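Local coordinates for hydrolase family protein (Deinococcus radiodurans R1, PDB 3CNH), which probably acts as a phosphatase of the haloacid dehalogenase-like superfamily and binds a sodium ion, at residues V65-Q68 / P69-F72. Sequence-based numbering, arbitrary orientation.
Sequences VFYQ and PRDF
Arg70 reaches back across the loop joining helix 57-64 to helix 74-83 and grips the carbonyl of Val65, the first residue beyond the helix: a side chain that bonds a carbonyl left at a helix end closes the loop on itself. An inverse gamma turn centred on Phe66 starts this reversal, in a helical part of the haloacid dehalogenase-like fold. NE (2.8 Å) and NH2 (3.0 Å) of Arg70 both donate side-on to Val65 O, which lies only 2° out of the guanidinium plane; NH2 lies in the carbonyl plane, on a lone pair of that oxygen, whereas NE comes in tilted from the plane. A bend at chi2 (-55°) folds the arginine chain back toward this oxygen. Gln68 lays its amide almost parallel to the guanidinium, planes 19° apart, with CG centred over one face, 3.6 Å above it. A leucine at Arg70 would probably leave Val65 O without either donor and Gln68 without the flat group it stacks on. CD1 of Phe66 lies against CG of Arg70, and the rings of Phe66 and Phe72 meet obliquely, CZ of Phe66 3.6 Å from CE1 of Phe72. At the exposed end, one water accepts from Gln68 NE2 and donates to Pro69 O, each at 2.7 Å.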
ATOM      1  N   VAL A  65       1.625  16.000 -15.353  1.00 31.92           N
ATOM      2  CA  VAL A  65       0.469  16.275 -16.193  1.00 31.33           C
ATOM      3  C   VAL A  65       0.301  17.694 -16.658  1.00 31.52           C
ATOM      4  O   VAL A  65       0.156  17.938 -17.855  1.00 31.51           O
ATOM      5  CB  VAL A  65      -0.848  15.825 -15.487  1.00 31.20           C
ATOM      6  CG1 VAL A  65      -2.049  16.082 -16.387  1.00 34.01           C
ATOM      7  CG2 VAL A  65      -0.789  14.349 -15.127  1.00 32.08           C
ATOM      8  N   PHE A  66       0.370  18.633 -15.722  1.00 30.97           N
ATOM      9  CA  PHE A  66       0.065  20.044 -16.012  1.00 31.77           C
ATOM     10  C   PHE A  66       1.283  20.895 -16.328  1.00 34.63           C
ATOM     11  O   PHE A  66       1.395  22.040 -15.905  1.00 37.72           O
ATOM     12  CB  PHE A  66      -0.785  20.628 -14.888  1.00 32.57           C
ATOM     13  CG  PHE A  66      -2.096  19.897 -14.706  1.00 32.63           C
ATOM     14  CD1 PHE A  66      -3.182  20.200 -15.506  1.00 33.86           C
ATOM     15  CD2 PHE A  66      -2.203  18.872 -13.788  1.00 33.69           C
ATOM     16  CE1 PHE A  66      -4.376  19.511 -15.362  1.00 31.86           C
ATOM     17  CE2 PHE A  66      -3.390  18.175 -13.634  1.00 32.03           C
ATOM     18  CZ  PHE A  66      -4.473  18.497 -14.437  1.00 32.41           C
ATOM     19  N   TYR A  67       2.130  20.327 -17.173  1.00 33.40           N
ATOM     20  CA  TYR A  67       3.374  20.999 -17.646  1.00 33.22           C
ATOM     21  C   TYR A  67       3.107  21.678 -18.972  1.00 32.66           C
ATOM     22  O   TYR A  67       3.973  22.355 -19.571  1.00 34.30           O
ATOM     23  CB  TYR A  67       4.562  20.028 -17.770  1.00 33.59           C
ATOM     24  CG  TYR A  67       4.314  18.837 -18.654  1.00 35.84           C
ATOM     25  CD1 TYR A  67       4.596  18.882 -20.011  1.00 35.65           C
ATOM     26  CD2 TYR A  67       3.788  17.656 -18.130  1.00 35.86           C
ATOM     27  CE1 TYR A  67       4.348  17.790 -20.822  1.00 37.82           C
ATOM     28  CE2 TYR A  67       3.547  16.580 -18.939  1.00 37.07           C
ATOM     29  CZ  TYR A  67       3.830  16.652 -20.273  1.00 40.15           C
ATOM     30  OH  TYR A  67       3.571  15.565 -21.055  1.00 44.83           O
ATOM     31  N   GLN A  68       1.878  21.513 -19.436  1.00 32.79           N
ATOM     32  CA  GLN A  68       1.390  22.199 -20.648  1.00 34.09           C
ATOM     33  C   GLN A  68      -0.108  22.396 -20.481  1.00 33.37           C
ATOM     34  O   GLN A  68      -0.673  21.809 -19.565  1.00 32.95           O
ATOM     35  CB  GLN A  68       1.716  21.431 -21.922  1.00 35.24           C
ATOM     36  CG  GLN A  68       1.044  20.104 -22.042  1.00 40.60           C
ATOM     37  CD  GLN A  68       1.450  19.404 -23.332  1.00 47.77           C
ATOM     38  OE1 GLN A  68       2.619  19.070 -23.528  1.00 55.23           O
ATOM     39  NE2 GLN A  68       0.495  19.211 -24.224  1.00 51.01           N
ATOM     40  N   PRO A  69      -0.718  23.271 -21.285  1.00 32.50           N
ATOM     41  CA  PRO A  69      -2.165  23.508 -21.119  1.00 33.06           C
ATOM     42  C   PRO A  69      -2.983  22.275 -21.318  1.00 33.65           C
ATOM     43  O   PRO A  69      -2.721  21.480 -22.200  1.00 34.35           O
ATOM     44  CB  PRO A  69      -2.483  24.530 -22.206  1.00 33.16           C
ATOM     45  CG  PRO A  69      -1.162  25.214 -22.487  1.00 33.86           C
ATOM     46  CD  PRO A  69      -0.134  24.125 -22.318  1.00 33.17           C
ATOM     47  N   ARG A  70      -3.968  22.143 -20.454  1.00 31.53           N
ATOM     48  CA  ARG A  70      -4.907  21.004 -20.460  1.00 33.53           C
ATOM     49  C   ARG A  70      -6.351  21.479 -20.412  1.00 35.25           C
ATOM     50  O   ARG A  70      -6.653  22.526 -19.864  1.00 35.43           O
ATOM     51  CB  ARG A  70      -4.689  20.120 -19.249  1.00 32.97           C
ATOM     52  CG  ARG A  70      -3.321  19.479 -19.101  1.00 31.55           C
ATOM     53  CD  ARG A  70      -2.912  18.669 -20.326  1.00 30.11           C
ATOM     54  NE  ARG A  70      -1.628  18.006 -20.076  1.00 33.88           N
ATOM     55  CZ  ARG A  70      -0.977  17.243 -20.948  1.00 37.36           C
ATOM     56  NH1 ARG A  70      -1.461  17.073 -22.171  1.00 40.04           N
ATOM     57  NH2 ARG A  70       0.187  16.688 -20.610  1.00 38.17           N
ATOM     58  N   ASP A  71      -7.235  20.675 -20.986  1.00 34.06           N
ATOM     59  CA  ASP A  71      -8.652  21.028 -21.024  1.00 34.54           C
ATOM     60  C   ASP A  71      -9.408  20.352 -19.911  1.00 35.86           C
ATOM     61  O   ASP A  71     -10.577  20.038 -20.023  1.00 37.94           O
ATOM     62  CB  ASP A  71      -9.306  20.759 -22.392  1.00 36.22           C
ATOM     63  CG  ASP A  71      -9.252  19.314 -22.818  1.00 38.42           C
ATOM     64  OD1 ASP A  71      -8.580  18.494 -22.148  1.00 40.86           O
ATOM     65  OD2 ASP A  71      -9.899  19.008 -23.853  1.00 45.75           O
ATOM     66  N   PHE A  72      -8.697  20.130 -18.833  1.00 32.85           N
ATOM     67  CA  PHE A  72      -9.278  19.574 -17.618  1.00 31.23           C
ATOM     68  C   PHE A  72      -8.474  20.080 -16.439  1.00 33.28           C
ATOM     69  O   PHE A  72      -7.400  20.640 -16.616  1.00 32.56           O
ATOM     70  CB  PHE A  72      -9.316  18.039 -17.651  1.00 31.19           C
ATOM     71  CG  PHE A  72      -7.969  17.410 -17.888  1.00 31.23           C
ATOM     72  CD1 PHE A  72      -7.146  17.085 -16.827  1.00 30.89           C
ATOM     73  CD2 PHE A  72      -7.510  17.205 -19.172  1.00 30.20           C
ATOM     74  CE1 PHE A  72      -5.894  16.533 -17.041  1.00 32.34           C
ATOM     75  CE2 PHE A  72      -6.253  16.652 -19.390  1.00 29.13           C
ATOM     76  CZ  PHE A  72      -5.455  16.347 -18.368  1.00 28.46           C
TER
HETATM   77  O   HOH W   1      -1.454  21.126 -24.525  1.00 52.19           O